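Local coordinates for protein Plm1 (Streptomyces sp. HK803, PDB 4HXY) that probably reduces, with bound NADPH, the beta-keto group of a polyketide intermediate, as the ketoreductase of the first module in phoslactomycin biosynthesis, at residues R347-E351 with Q352-A356; Q393-E396 with Q397-S401; G114-A117 with G118-P122; D69-A72 with A73-V77. All blocks are in the same frame, centred on the assembly; numbering follows the deposited sequence.

Contact 1: residues R347-E351 with Q352-A356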
loop_
_atom_site.group_PDB
_atom_site.type_symbol
_atom_site.label_atom_id
_atom_site.label_comp_id
_atom_site.label_asym_id
_atom_site.label_seq_id
_atom_site.Cartn_x
_atom_site.Cartn_y
_atom_site.Cartn_z
ATOM N N ARG A 347 5.393 5.359 -7.418
ATOM C CA ARG A 347 6.545 4.904 -8.217
ATOM C C ARG A 347 6.258 5.040 -9.713
ATOM O O ARG A 347 7.112 5.487 -10.482
ATOM C CB ARG A 347 6.911 3.456 -7.881
ATOM C CG ARG A 347 7.498 3.281 -6.515
ATOM C CD ARG A 347 8.146 1.915 -6.293
ATOM N NE ARG A 347 7.160 0.845 -6.162
ATOM C CZ ARG A 347 6.889 -0.080 -7.082
ATOM N NH1 ARG A 347 7.547 -0.121 -8.251
ATOM N NH2 ARG A 347 5.956 -0.991 -6.814
ATOM N N ARG A 348 5.059 4.650 -10.105
ATOM C CA ARG A 348 4.649 4.671 -11.505
ATOM C C ARG A 348 4.670 6.094 -12.047
ATOM O O ARG A 348 5.192 6.356 -13.142
ATOM C CB ARG A 348 3.271 4.039 -11.688
ATOM C CG ARG A 348 2.900 3.778 -13.127
ATOM C CD ARG A 348 1.493 3.252 -13.254
ATOM N NE ARG A 348 0.489 4.313 -13.150
ATOM C CZ ARG A 348 -0.820 4.129 -13.277
ATOM N NH1 ARG A 348 -1.317 2.916 -13.481
ATOM N NH2 ARG A 348 -1.640 5.168 -13.214
ATOM N N ARG A 349 4.157 7.023 -11.252
ATOM C CA ARG A 349 4.064 8.413 -11.683
ATOM C C ARG A 349 5.461 9.023 -11.829
ATOM O O ARG A 349 5.738 9.746 -12.796
ATOM C CB ARG A 349 3.176 9.203 -10.686
ATOM C CG ARG A 349 2.947 10.643 -11.047
ATOM C CD ARG A 349 1.808 11.270 -10.204
ATOM N NE ARG A 349 1.658 12.687 -10.499
ATOM C CZ ARG A 349 0.767 13.217 -11.321
ATOM N NH1 ARG A 349 -0.119 12.453 -11.931
ATOM N NH2 ARG A 349 0.763 14.533 -11.509
ATOM N N ARG A 350 6.361 8.725 -10.889
ATOM C CA ARG A 350 7.751 9.182 -11.002
ATOM C C ARG A 350 8.469 8.614 -12.233
ATOM O O ARG A 350 9.266 9.335 -12.855
ATOM C CB ARG A 350 8.542 8.892 -9.743
ATOM C CG ARG A 350 8.089 9.719 -8.564
ATOM C CD ARG A 350 9.093 9.701 -7.416
ATOM N NE ARG A 350 9.376 8.359 -6.920
ATOM C CZ ARG A 350 8.700 7.740 -5.944
ATOM N NH1 ARG A 350 7.685 8.337 -5.315
ATOM N NH2 ARG A 350 9.040 6.507 -5.577
ATOM N N GLU A 351 8.146 7.383 -12.606
ATOM C CA GLU A 351 8.713 6.734 -13.803
ATOM C C GLU A 351 8.282 7.480 -15.065
ATOM O O GLU A 351 8.997 7.486 -16.080
ATOM C CB GLU A 351 8.286 5.250 -13.883
ATOM C CG GLU A 351 8.982 4.411 -12.854
ATOM C CD GLU A 351 8.461 2.970 -12.719
ATOM O OE1 GLU A 351 7.372 2.608 -13.233
ATOM O OE2 GLU A 351 9.173 2.190 -12.052
ATOM N N GLN A 352 7.132 8.127 -14.970
ATOM C CA GLN A 352 6.564 8.928 -16.052
ATOM C C GLN A 352 7.064 10.381 -15.994
ATOM O O GLN A 352 6.568 11.239 -16.707
ATOM C CB GLN A 352 5.026 8.835 -16.004
ATOM C CG GLN A 352 4.514 7.427 -16.237
ATOM C CD GLN A 352 3.014 7.233 -15.980
ATOM O OE1 GLN A 352 2.347 8.074 -15.384
ATOM N NE2 GLN A 352 2.491 6.079 -16.411
ATOM N N GLY A 353 8.020 10.664 -15.122
ATOM C CA GLY A 353 8.646 11.973 -15.075
ATOM C C GLY A 353 7.840 12.994 -14.297
ATOM O O GLY A 353 8.057 14.205 -14.439
ATOM N N LYS A 354 6.932 12.518 -13.447
ATOM C CA LYS A 354 6.057 13.400 -12.681
ATOM C C LYS A 354 6.358 13.305 -11.189
ATOM O O LYS A 354 6.821 12.272 -10.717
ATOM C CB LYS A 354 4.613 13.026 -12.926
ATOM C CG LYS A 354 4.143 13.198 -14.379
ATOM C CD LYS A 354 2.730 12.692 -14.546
ATOM C CE LYS A 354 2.294 12.654 -16.011
ATOM N NZ LYS A 354 2.554 13.947 -16.727
ATOM N N ARG A 355 6.117 14.382 -10.456
ATOM C CA ARG A 355 6.312 14.366 -9.007
ATOM C C ARG A 355 5.238 13.532 -8.320
ATOM O O ARG A 355 4.076 13.567 -8.711
ATOM C CB ARG A 355 6.341 15.792 -8.432
ATOM C CG ARG A 355 7.726 16.448 -8.616
ATOM C CD ARG A 355 7.791 17.836 -8.069
ATOM N NE ARG A 355 7.585 17.868 -6.629
ATOM C CZ ARG A 355 8.520 17.644 -5.711
ATOM N NH1 ARG A 355 8.190 17.724 -4.423
ATOM N NH2 ARG A 355 9.770 17.347 -6.057
ATOM N N ALA A 356 5.662 12.745 -7.328
ATOM C CA ALA A 356 4.737 11.961 -6.501
ATOM C C ALA A 356 5.446 11.429 -5.286
ATOM O O ALA A 356 6.601 11.033 -5.365
ATOM C CB ALA A 356 4.128 10.796 -7.279
HETATM O O HOH W 1 1.121 7.126 -13.166
HETATM O O HOH W 2 3.012 15.571 -10.187
#

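Contact 2: residues Q393-E396 with Q397-S401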
loop_
_atom_site.group_PDB
_atom_site.type_symbol
_atom_site.label_atom_id
_atom_site.label_comp_id
_atom_site.label_asym_id
_atom_site.label_seq_id
_atom_site.Cartn_x
_atom_site.Cartn_y
_atom_site.Cartn_z
ATOM N N GLN A 393 5.427 17.867 10.216
ATOM C CA GLN A 393 6.811 18.168 9.872
ATOM C C GLN A 393 7.374 17.059 8.994
ATOM O O GLN A 393 8.015 17.329 7.975
ATOM C CB GLN A 393 7.678 18.355 11.109
ATOM C CG GLN A 393 9.142 18.585 10.779
ATOM C CD GLN A 393 9.394 19.922 10.123
ATOM O OE1 GLN A 393 9.354 20.965 10.783
ATOM N NE2 GLN A 393 9.668 19.904 8.819
ATOM N N ALA A 394 7.084 15.807 9.345
ATOM C CA ALA A 394 7.555 14.693 8.527
ATOM C C ALA A 394 6.927 14.711 7.145
ATOM O O ALA A 394 7.572 14.362 6.166
ATOM C CB ALA A 394 7.284 13.347 9.242
ATOM N N MET A 395 5.662 15.136 7.058
ATOM C CA MET A 395 5.011 15.304 5.759
ATOM C C MET A 395 5.773 16.284 4.863
ATOM O O MET A 395 6.041 15.985 3.710
ATOM C CB MET A 395 3.567 15.763 5.929
ATOM C CG MET A 395 2.846 15.929 4.601
ATOM S SD MET A 395 1.243 16.724 4.804
ATOM C CE MET A 395 1.776 18.404 5.167
ATOM N N GLU A 396 6.116 17.441 5.410
ATOM C CA GLU A 396 6.903 18.448 4.685
ATOM C C GLU A 396 8.246 17.879 4.229
ATOM O O GLU A 396 8.652 18.057 3.089
ATOM C CB GLU A 396 7.111 19.670 5.585
ATOM C CG GLU A 396 8.167 20.628 5.139
ATOM C CD GLU A 396 8.214 21.883 6.014
ATOM O OE1 GLU A 396 9.149 22.000 6.867
ATOM O OE2 GLU A 396 7.296 22.730 5.850
ATOM N N GLN A 397 8.910 17.155 5.123
ATOM C CA GLN A 397 10.189 16.526 4.810
ATOM C C GLN A 397 10.063 15.521 3.655
ATOM O O GLN A 397 10.909 15.480 2.770
ATOM C CB GLN A 397 10.756 15.834 6.048
ATOM C CG GLN A 397 11.241 16.765 7.131
ATOM C CD GLN A 397 11.630 16.013 8.390
ATOM O OE1 GLN A 397 10.781 15.603 9.155
ATOM N NE2 GLN A 397 12.931 15.780 8.573
ATOM N N ALA A 398 8.988 14.732 3.660
ATOM C CA ALA A 398 8.777 13.751 2.610
ATOM C C ALA A 398 8.543 14.404 1.253
ATOM O O ALA A 398 9.046 13.946 0.219
ATOM C CB ALA A 398 7.622 12.807 2.969
ATOM N N ILE A 399 7.767 15.488 1.257
ATOM C CA ILE A 399 7.422 16.201 0.040
ATOM C C ILE A 399 8.635 16.931 -0.507
ATOM O O ILE A 399 8.869 16.905 -1.721
ATOM C CB ILE A 399 6.242 17.199 0.279
ATOM C CG1 ILE A 399 4.975 16.450 0.664
ATOM C CG2 ILE A 399 6.003 18.099 -0.974
ATOM C CD1 ILE A 399 3.865 17.327 1.195
ATOM N N MET A 400 9.395 17.578 0.385
ATOM C CA MET A 400 10.458 18.496 -0.010
ATOM C C MET A 400 11.810 17.799 -0.177
ATOM O O MET A 400 12.809 18.449 -0.488
ATOM C CB MET A 400 10.575 19.634 1.005
ATOM C CG MET A 400 9.335 20.569 1.044
ATOM S SD MET A 400 9.009 21.363 -0.535
ATOM C CE MET A 400 10.328 22.581 -0.643
ATOM N N SER A 401 11.832 16.492 0.037
ATOM C CA SER A 401 13.064 15.699 -0.042
ATOM C C SER A 401 13.787 15.879 -1.382
ATOM O O SER A 401 13.156 15.851 -2.430
ATOM C CB SER A 401 12.711 14.219 0.169
ATOM O OG SER A 401 13.864 13.397 0.126
#

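Contact 3: residues G114-A117 with G118-P122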
loop_
_atom_site.group_PDB
_atom_site.type_symbol
_atom_site.label_atom_id
_atom_site.label_comp_id
_atom_site.label_asym_id
_atom_site.label_seq_id
_atom_site.Cartn_x
_atom_site.Cartn_y
_atom_site.Cartn_z
ATOM N N GLY A 114 -1.547 -10.246 0.491
ATOM C CA GLY A 114 -0.795 -11.455 0.789
ATOM C C GLY A 114 -0.091 -11.404 2.130
ATOM O O GLY A 114 -0.077 -12.376 2.870
ATOM N N ARG A 115 0.483 -10.256 2.468
ATOM C CA ARG A 115 1.052 -10.079 3.807
ATOM C C ARG A 115 0.027 -10.287 4.928
ATOM O O ARG A 115 0.339 -10.888 5.956
ATOM C CB ARG A 115 1.716 -8.706 3.945
ATOM C CG ARG A 115 3.062 -8.603 3.196
ATOM C CD ARG A 115 3.765 -7.263 3.425
ATOM N NE ARG A 115 3.201 -6.191 2.586
ATOM C CZ ARG A 115 3.637 -5.862 1.378
ATOM N NH1 ARG A 115 4.684 -6.470 0.827
ATOM N NH2 ARG A 115 3.043 -4.895 0.711
ATOM N N VAL A 116 -1.189 -9.801 4.730
ATOM C CA VAL A 116 -2.268 -10.033 5.678
ATOM C C VAL A 116 -2.630 -11.538 5.739
ATOM O O VAL A 116 -2.872 -12.071 6.820
ATOM C CB VAL A 116 -3.473 -9.161 5.346
ATOM C CG1 VAL A 116 -4.620 -9.469 6.297
ATOM C CG2 VAL A 116 -3.079 -7.678 5.431
ATOM N N ALA A 117 -2.627 -12.215 4.595
ATOM C CA ALA A 117 -2.838 -13.670 4.566
ATOM C C ALA A 117 -1.815 -14.408 5.441
ATOM O O ALA A 117 -2.170 -15.342 6.171
ATOM C CB ALA A 117 -2.831 -14.189 3.128
ATOM N N GLY A 118 -0.555 -13.972 5.392
ATOM C CA GLY A 118 0.497 -14.543 6.235
ATOM C C GLY A 118 0.183 -14.401 7.712
ATOM O O GLY A 118 0.488 -15.310 8.512
ATOM N N LEU A 119 -0.417 -13.281 8.103
ATOM C CA LEU A 119 -0.748 -13.037 9.513
ATOM C C LEU A 119 -2.039 -13.764 9.959
ATOM O O LEU A 119 -2.133 -14.215 11.109
ATOM C CB LEU A 119 -0.891 -11.537 9.808
ATOM C CG LEU A 119 0.340 -10.699 9.498
ATOM C CD1 LEU A 119 0.003 -9.202 9.532
ATOM C CD2 LEU A 119 1.440 -11.046 10.506
ATOM N N GLU A 120 -3.010 -13.899 9.059
ATOM C CA GLU A 120 -4.291 -14.529 9.397
ATOM C C GLU A 120 -4.272 -16.045 9.262
ATOM O O GLU A 120 -5.044 -16.721 9.945
ATOM C CB GLU A 120 -5.433 -13.977 8.525
ATOM C CG GLU A 120 -5.705 -12.510 8.778
ATOM C CD GLU A 120 -6.923 -11.980 8.062
ATOM O OE1 GLU A 120 -7.621 -12.759 7.358
ATOM O OE2 GLU A 120 -7.177 -10.762 8.219
ATOM N N LEU A 121 -3.422 -16.558 8.370
ATOM C CA LEU A 121 -3.339 -17.974 8.039
ATOM C C LEU A 121 -1.872 -18.420 8.143
ATOM O O LEU A 121 -1.291 -18.909 7.183
ATOM C CB LEU A 121 -3.892 -18.215 6.632
ATOM C CG LEU A 121 -5.274 -17.635 6.366
ATOM C CD1 LEU A 121 -5.550 -17.564 4.844
ATOM C CD2 LEU A 121 -6.345 -18.423 7.091
ATOM N N PRO A 122 -1.262 -18.249 9.330
ATOM C CA PRO A 122 0.201 -18.311 9.424
ATOM C C PRO A 122 0.801 -19.675 9.099
ATOM O O PRO A 122 1.961 -19.746 8.637
ATOM C CB PRO A 122 0.474 -17.909 10.886
ATOM C CG PRO A 122 -0.823 -18.137 11.588
ATOM C CD PRO A 122 -1.856 -17.790 10.591
#

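Contact 4: residues D69-A72 with A73-V77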
loop_
_atom_site.group_PDB
_atom_site.type_symbol
_atom_site.label_atom_id
_atom_site.label_comp_id
_atom_site.label_asym_id
_atom_site.label_seq_id
_atom_site.Cartn_x
_atom_site.Cartn_y
_atom_site.Cartn_z
ATOM N N ASP A 69 -7.861 -11.519 -7.202
ATOM C CA ASP A 69 -7.489 -12.837 -7.708
ATOM C C ASP A 69 -6.962 -13.700 -6.574
ATOM O O ASP A 69 -7.279 -14.900 -6.473
ATOM C CB ASP A 69 -6.423 -12.729 -8.799
ATOM C CG ASP A 69 -6.875 -11.928 -10.008
ATOM O OD1 ASP A 69 -8.071 -12.005 -10.389
ATOM O OD2 ASP A 69 -6.008 -11.230 -10.594
ATOM N N LEU A 70 -6.140 -13.106 -5.712
ATOM C CA LEU A 70 -5.612 -13.842 -4.567
ATOM C C LEU A 70 -6.733 -14.112 -3.558
ATOM O O LEU A 70 -6.793 -15.178 -2.951
ATOM C CB LEU A 70 -4.448 -13.068 -3.918
ATOM C CG LEU A 70 -3.847 -13.694 -2.646
ATOM C CD1 LEU A 70 -3.386 -15.124 -2.882
ATOM C CD2 LEU A 70 -2.674 -12.830 -2.160
ATOM N N LEU A 71 -7.625 -13.145 -3.370
ATOM C CA LEU A 71 -8.770 -13.318 -2.477
ATOM C C LEU A 71 -9.590 -14.532 -2.925
ATOM O O LEU A 71 -9.942 -15.381 -2.114
ATOM C CB LEU A 71 -9.671 -12.079 -2.466
ATOM C CG LEU A 71 -10.851 -12.140 -1.478
ATOM C CD1 LEU A 71 -10.382 -12.024 -0.035
ATOM C CD2 LEU A 71 -11.892 -11.054 -1.741
ATOM N N ALA A 72 -9.872 -14.605 -4.219
ATOM C CA ALA A 72 -10.628 -15.727 -4.760
ATOM C C ALA A 72 -9.942 -17.079 -4.526
ATOM O O ALA A 72 -10.610 -18.049 -4.177
ATOM C CB ALA A 72 -10.908 -15.542 -6.244
ATOM N N ALA A 73 -8.629 -17.132 -4.719
ATOM C CA ALA A 73 -7.872 -18.362 -4.490
ATOM C C ALA A 73 -7.928 -18.779 -3.035
ATOM O O ALA A 73 -8.072 -19.960 -2.721
ATOM C CB ALA A 73 -6.420 -18.182 -4.939
ATOM N N LEU A 74 -7.818 -17.824 -2.115
ATOM C CA LEU A 74 -7.847 -18.155 -0.702
ATOM C C LEU A 74 -9.229 -18.669 -0.311
ATOM O O LEU A 74 -9.335 -19.537 0.539
ATOM C CB LEU A 74 -7.443 -16.930 0.159
ATOM C CG LEU A 74 -5.960 -16.588 0.032
ATOM C CD1 LEU A 74 -5.642 -15.200 0.611
ATOM C CD2 LEU A 74 -5.060 -17.696 0.682
ATOM N N HIS A 75 -10.285 -18.145 -0.929
ATOM C CA HIS A 75 -11.625 -18.675 -0.681
ATOM C C HIS A 75 -11.775 -20.103 -1.210
ATOM O O HIS A 75 -12.528 -20.902 -0.633
ATOM C CB HIS A 75 -12.703 -17.783 -1.302
ATOM C CG HIS A 75 -12.837 -16.451 -0.641
ATOM N ND1 HIS A 75 -12.440 -16.210 0.657
ATOM C CD2 HIS A 75 -13.312 -15.275 -1.112
ATOM C CE1 HIS A 75 -12.664 -14.941 0.954
ATOM N NE2 HIS A 75 -13.202 -14.356 -0.097
ATOM N N GLU A 76 -11.095 -20.417 -2.304
ATOM C CA GLU A 76 -11.157 -21.769 -2.861
ATOM C C GLU A 76 -10.558 -22.805 -1.939
ATOM O O GLU A 76 -11.043 -23.916 -1.870
ATOM C CB GLU A 76 -10.426 -21.887 -4.187
ATOM C CG GLU A 76 -11.107 -21.258 -5.338
ATOM C CD GLU A 76 -12.352 -21.984 -5.816
ATOM O OE1 GLU A 76 -12.562 -23.166 -5.515
ATOM O OE2 GLU A 76 -13.131 -21.333 -6.505
ATOM N N VAL A 77 -9.458 -22.455 -1.293
ATOM C CA VAL A 77 -8.779 -23.402 -0.416
ATOM C C VAL A 77 -9.211 -23.350 1.044
ATOM O O VAL A 77 -8.716 -24.104 1.857
ATOM C CB VAL A 77 -7.238 -23.330 -0.533
ATOM C CG1 VAL A 77 -6.814 -23.638 -1.947
ATOM C CG2 VAL A 77 -6.712 -22.006 -0.087
HETATM O O HOH W 3 -13.220 -18.552 -4.855
#

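Contact 1: residues R347-E351 with Q352-A356
Arg349 and Arg350 turn back onto the chain that leaves their helix, which closes in a Schellman motif. Gly353, at positive phi, is the C-prime residue: Lys354 N donates to Arg349 O (3.1 Å) and Gly353 N to Arg350 O (2.9 Å). The close-packed part is built round Arg349. Its chain runs extended, with CG anti to the backbone N (chi1 -177°), and crosses the Lys354 side chain at about a right angle, Arg349 CG lying 3.5 Å from Lys354 CB. Lys354 CD sits over one guanidinium face, while at the edge, in plane, Arg349 NE donates to Arg355 O at 3.1 Å. Beyond the turn, Arg349 NH1 forms a salt bridge with Asp308, Arg349 NH2 bonds to Leu311 O, and the guanidinium makes a cation-pi contact with Phe317. A leucine here would probably leave Arg355 O with fewer donors and Asp308 without one of its two arginine mates, the other being Arg348. Loose and wetter is the flank of Arg348 and Gln352, which lie side by side with planes 25° apart; a water takes a bond from Arg348 NE and gives one to Gln352 OE1. Arg350, also salt-bridged to Asp406, bends at chi3 and places NH1 2.9 Å from Ala356 O, which it meets from above the carbonyl plane.

Contact 2: residues Q393-E396 with Q397-S401
Gln393 faces Gln397 one turn further along helix 388-400. Its carbonyl O takes the Gln397 N-H at 3.0 Å, in the carbonyl plane. In one of its two conformers the Gln393 side chain crosses that of Gln397 at about a right angle with the amide planes 85° apart, and Gln393 CG comes 3.8 Å from Gln397 OE1. In this conformer alone is a bond described to Glu396: a bend at chi2 (69°) turns the amide along the helix, and Gln393 NE2 lies 2.9 Å from Glu396 OE1, above the carboxylate plane. Ala394 follows: its O accepts from Ala398 N, and its CA lies 3.4 Å from Gln397 OE1, while the other end of that amide, NE2, is held by Pro179 O. The methyls of Ala394 and Ala398 both rest on Trp7 of strand 6-14. Met395 belongs to the buried side. CG is anti to its backbone N (chi1 -179°), and the side chain runs beside that of Ile399, pointing the same way, with Met395 CG 3.8 Å from Ile399 CD1. Together they pack on strand 316-322, Met395 on Phe320 and Ile399 on Val318. Glu396 ends the walk. Its O receives Met400 N at 2.8 Å, and Met400 CB and CG close over that same oxygen; its OE2 is bonded to Trp184 N. The pattern is that of an amphipathic alpha-helix with successive i to i+4 bonds, laid against the parallel strands 316-322 and 357-361 of the Rossmann-fold ketoreductase, its polar edge tied to the segment that precedes strand 189-193.

Contact 3: residues G114-A117 with G118-P122
Val116 carries CG1 anti to its backbone N (chi1 177°), and Glu120 sets CG anti to its carbonyl carbon (chi1 -65°) and stays extended beyond it. The two side chains therefore run alongside each other, pointing the same way, and Val116 CG1 lies 3.5 Å from Glu120 OE2. Nearer the backbone, Glu120 CG lies against Val116 O, the oxygen that accepts Glu120 N at 2.9 Å. The valine also packs on Ala333 and Ala336 of helix 333-351, and gives the carboxylate an apolar flank. Both carboxylate oxygens are held by main-chain N-H groups beyond the helix, OE2 by Gly331 and OE1 by Ile285. A glutamine in its place would probably leave one of these two amides facing an NH2 group instead of an acceptor. These are the last two turns of helix 105-120, the helical part of the beta-alpha-beta unit that joins strands 85-90 and 125-131. Gly118 N bonds to Gly114 O at 3.0 Å, whereas Leu119 N is shared by two weak bonds, to Arg115 O and Val116 O. The Leu119 side chain folds back over the first of these carbonyls, its CG 3.5 Å from Arg115 O. Leu121 is the first residue to leave helical geometry, but its N still reaches Ala117 O at 2.8 Å, and its CB lies 3.4 Å from that oxygen.

Contact 4: residues D69-A72 with A73-V77
Four consecutive i to i+4 bonds carry helix 67-77 from Asp69-Ala72 into Ala73-Val77. Ala73 N binds Asp69 O, Leu74 N binds Leu70 O at 3.0 Å, His75 N binds Leu71 O at 3.0 Å, and Glu76 N binds Ala72 O; the last is the most bent, with an N-H...O angle of 143°. Among the side chains, Leu70 and Leu74 form the apolar pair. Leu70 has CG anti to its backbone N (chi1 177°) and Leu74 has CG anti to its carbonyl carbon (chi1 -71°), which brings Leu70 CG to 4.0 Å from Leu74 CD1. Both pack on Leu113 of helix 105-120 and on Trp125 of strand 125-131, so together they hold this helix of the beta-alpha-beta unit of strands 59-63 and 85-90 against its neighbours. Leu71 and His75 cross obliquely a little further round the helix. Leu71 CG lies 3.5 Å from His75 NE2, and Leu71 O sits over one face of the imidazole, 3.4 Å above its plane and offset toward the rim. NE2 itself is held by Thr288 O, beyond the helix. On the outer side a water donates to Ala72 O (2.7 Å) and to Glu76 OE2 (3.2 Å), while Glu76 OE1 makes a salt bridge with Arg53. The bond to Thr288 O, an acceptor, implies that His75 NE2 probably carries a proton; that bond would limit the turning of the ring, as would Leu71 O over one face and the Leu71 side chain near NE2.

Along the chain the order is contact 4, contact 3, contact 1, contact 2. Contacts 4 and 3, centres about 13 Å apart, sit on the neighbouring helices 67-77 and 105-120 and touch directly: Ala117 CB is 3.9 Å from Leu74 CD1. Contacts 1 and 2, centres about 17 Å apart, are tied by a probable hydrogen bond from Arg355 NH1 to Ile399 O; the Met395 side chain of contact 2 is about 10 Å from the NADPH. The two pairs stand on opposite sides of the chain's centre, the centres of contacts 2 and 4 being about 39 Å apart. Helix 333-351 bridges them: its early turns receive Val116 of contact 3, and its end is contact 1, so one helix links both halves.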